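Local coordinates for 27kDa outer membrane protein (Silicibacter pomeroyi, PDB 3GYK) that probably acts as a thiol-disulfide oxidoreductase through the DsbA-like thioredoxin domain contained in this chain, at residues P124-T127 against A128-Q132. Numbering follows the deposited sequence.
Sequences PEVT and AHIAQ
Pro124 to Thr127 and Ala128 to Gln132 form the first turns of the helix 124-140, joined by four successive i to i+4 backbone hydrogen bonds: Ala128 N to Pro124 O (2.9 Å), His129 N to Glu125 O, Ile130 N to Val126 O and Ala131 N to Thr127 O. The bond from His129 is the most bent at its acceptor, with a C=O...N angle of 144°, and Glu125 O also accepts a hydrogen bond from Asn13 ND2. Between side chains, Val126 and Ile130 meet one turn apart, methyl CG1 of Val126 lying 4.3 Å from CD1 of Ile130, a loose apolar contact. Ile130 CG1, placed beside its own backbone N (chi1 -66°), lies 3.6 Å from Val126 O. Both residues also touch Arg73 of helix 66-77, and Ile130 adds Leu76 and Pro62. The exposed Ala128 CB sits 3.5 Å from Pro124 O. Thr127 OG1 is hydrogen-bonded to Arg73 NH2, on the helix that Val126 and Ile130 pack against. His129 projects its ring away from the preceding turn, CG anti to the backbone N (chi1 175°), and both ring nitrogens are engaged: ND1 with Asn13 O, NE2 with Glu60 N. These two bonds fix the rotation of the buried ring; since Asn13 O can only accept and Glu60 N only donate, they are consistent with a neutral imidazole carrying its proton on ND1.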
ATOM      1  N   PRO A 124      13.053  -2.951 -13.393  1.00  8.29           N
ATOM      2  CA  PRO A 124      13.716  -2.039 -12.452  1.00  8.09           C
ATOM      3  C   PRO A 124      12.766  -1.026 -11.768  1.00  7.32           C
ATOM      4  O   PRO A 124      13.074  -0.576 -10.669  1.00  7.30           O
ATOM      5  CB  PRO A 124      14.780  -1.333 -13.314  1.00  7.12           C
ATOM      6  CG  PRO A 124      14.299  -1.482 -14.727  1.00  9.27           C
ATOM      7  CD  PRO A 124      13.604  -2.836 -14.758  1.00  7.59           C
ATOM      8  N   GLU A 125      11.617  -0.685 -12.361  1.00  7.54           N
ATOM      9  CA  GLU A 125      10.668   0.197 -11.638  1.00  8.75           C
ATOM     10  C   GLU A 125      10.140  -0.465 -10.339  1.00  8.40           C
ATOM     11  O   GLU A 125       9.789   0.228  -9.383  1.00  8.72           O
ATOM     12  CB  GLU A 125       9.499   0.678 -12.525  1.00  9.15           C
ATOM     13  CG  GLU A 125       8.541  -0.428 -12.912  1.00 15.16           C
ATOM     14  CD  GLU A 125       7.365   0.035 -13.772  1.00 25.49           C
ATOM     15  OE1 GLU A 125       6.968   1.217 -13.693  1.00 29.08           O
ATOM     16  OE2 GLU A 125       6.833  -0.803 -14.534  1.00 29.61           O
ATOM     17  N   VAL A 126      10.094  -1.805 -10.308  1.00  8.00           N
ATOM     18  CA  VAL A 126       9.606  -2.519  -9.130  1.00  8.00           C
ATOM     19  C   VAL A 126      10.637  -2.350  -7.992  1.00  8.51           C
ATOM     20  O   VAL A 126      10.304  -1.929  -6.855  1.00  9.07           O
ATOM     21  CB  VAL A 126       9.343  -4.039  -9.457  1.00  9.18           C
ATOM     22  CG1 VAL A 126       9.087  -4.844  -8.182  1.00  8.74           C
ATOM     23  CG2 VAL A 126       8.135  -4.171 -10.402  1.00  8.18           C
ATOM     24  N   THR A 127      11.890  -2.636  -8.329  1.00  7.34           N
ATOM     25  CA  THR A 127      13.010  -2.394  -7.420  1.00  8.29           C
ATOM     26  C   THR A 127      13.055  -0.930  -6.939  1.00  7.91           C
ATOM     27  O   THR A 127      13.218  -0.684  -5.731  1.00  6.76           O
ATOM     28  CB  THR A 127      14.310  -2.771  -8.084  1.00  8.28           C
ATOM     29  OG1 THR A 127      14.260  -4.174  -8.395  1.00 10.36           O
ATOM     30  CG2 THR A 127      15.489  -2.487  -7.155  1.00  8.32           C
ATOM     31  N   ALA A 128      12.879   0.015  -7.879  1.00  6.80           N
ATOM     32  CA  ALA A 128      12.899   1.444  -7.556  1.00  6.69           C
ATOM     33  C   ALA A 128      11.807   1.792  -6.541  1.00  7.51           C
ATOM     34  O   ALA A 128      12.068   2.561  -5.592  1.00  8.08           O
ATOM     35  CB  ALA A 128      12.803   2.343  -8.827  1.00  6.15           C
ATOM     36  N   HIS A 129      10.606   1.241  -6.705  1.00  7.10           N
ATOM     37  CA  HIS A 129       9.525   1.527  -5.731  1.00  8.83           C
ATOM     38  C   HIS A 129       9.914   1.041  -4.332  1.00  8.57           C
ATOM     39  O   HIS A 129       9.836   1.769  -3.341  1.00  8.25           O
ATOM     40  CB  HIS A 129       8.204   0.888  -6.137  1.00  8.47           C
ATOM     41  CG  HIS A 129       7.117   1.065  -5.119  1.00 10.78           C
ATOM     42  ND1 HIS A 129       6.112   1.996  -5.266  1.00  9.69           N
ATOM     43  CD2 HIS A 129       6.908   0.470  -3.914  1.00 10.34           C
ATOM     44  CE1 HIS A 129       5.309   1.943  -4.209  1.00 10.29           C
ATOM     45  NE2 HIS A 129       5.782   1.039  -3.369  1.00 10.93           N
ATOM     46  N   ILE A 130      10.329  -0.214  -4.243  1.00  8.27           N
ATOM     47  CA  ILE A 130      10.615  -0.786  -2.917  1.00  8.08           C
ATOM     48  C   ILE A 130      11.768  -0.054  -2.242  1.00  7.85           C
ATOM     49  O   ILE A 130      11.710   0.215  -1.032  1.00  8.63           O
ATOM     50  CB  ILE A 130      10.867  -2.311  -3.030  1.00  8.43           C
ATOM     51  CG1 ILE A 130       9.578  -3.027  -3.469  1.00  8.47           C
ATOM     52  CG2 ILE A 130      11.351  -2.875  -1.685  1.00  9.38           C
ATOM     53  CD1 ILE A 130       9.796  -4.489  -3.998  1.00 10.07           C
ATOM     54  N   ALA A 131      12.805   0.294  -3.000  1.00  7.43           N
ATOM     55  CA  ALA A 131      13.926   1.036  -2.439  1.00  6.70           C
ATOM     56  C   ALA A 131      13.483   2.397  -1.907  1.00  8.01           C
ATOM     57  O   ALA A 131      13.964   2.850  -0.856  1.00  6.96           O
ATOM     58  CB  ALA A 131      15.029   1.227  -3.481  1.00  6.95           C
ATOM     59  N   GLN A 132      12.583   3.056  -2.657  1.00  7.45           N
ATOM     60  CA  GLN A 132      12.075   4.361  -2.193  1.00  8.27           C
ATOM     61  C   GLN A 132      11.176   4.201  -0.971  1.00  8.60           C
ATOM     62  O   GLN A 132      11.177   5.076  -0.097  1.00  9.11           O
ATOM     63  CB  GLN A 132      11.350   5.090  -3.350  1.00  9.09           C
ATOM     64  CG  GLN A 132      10.690   6.427  -2.988  1.00  8.10           C
ATOM     65  CD  GLN A 132      11.651   7.509  -2.545  1.00  8.84           C
ATOM     66  OE1 GLN A 132      12.855   7.288  -2.360  1.00  9.73           O
ATOM     67  NE2 GLN A 132      11.120   8.746  -2.420  1.00  8.86           N
TER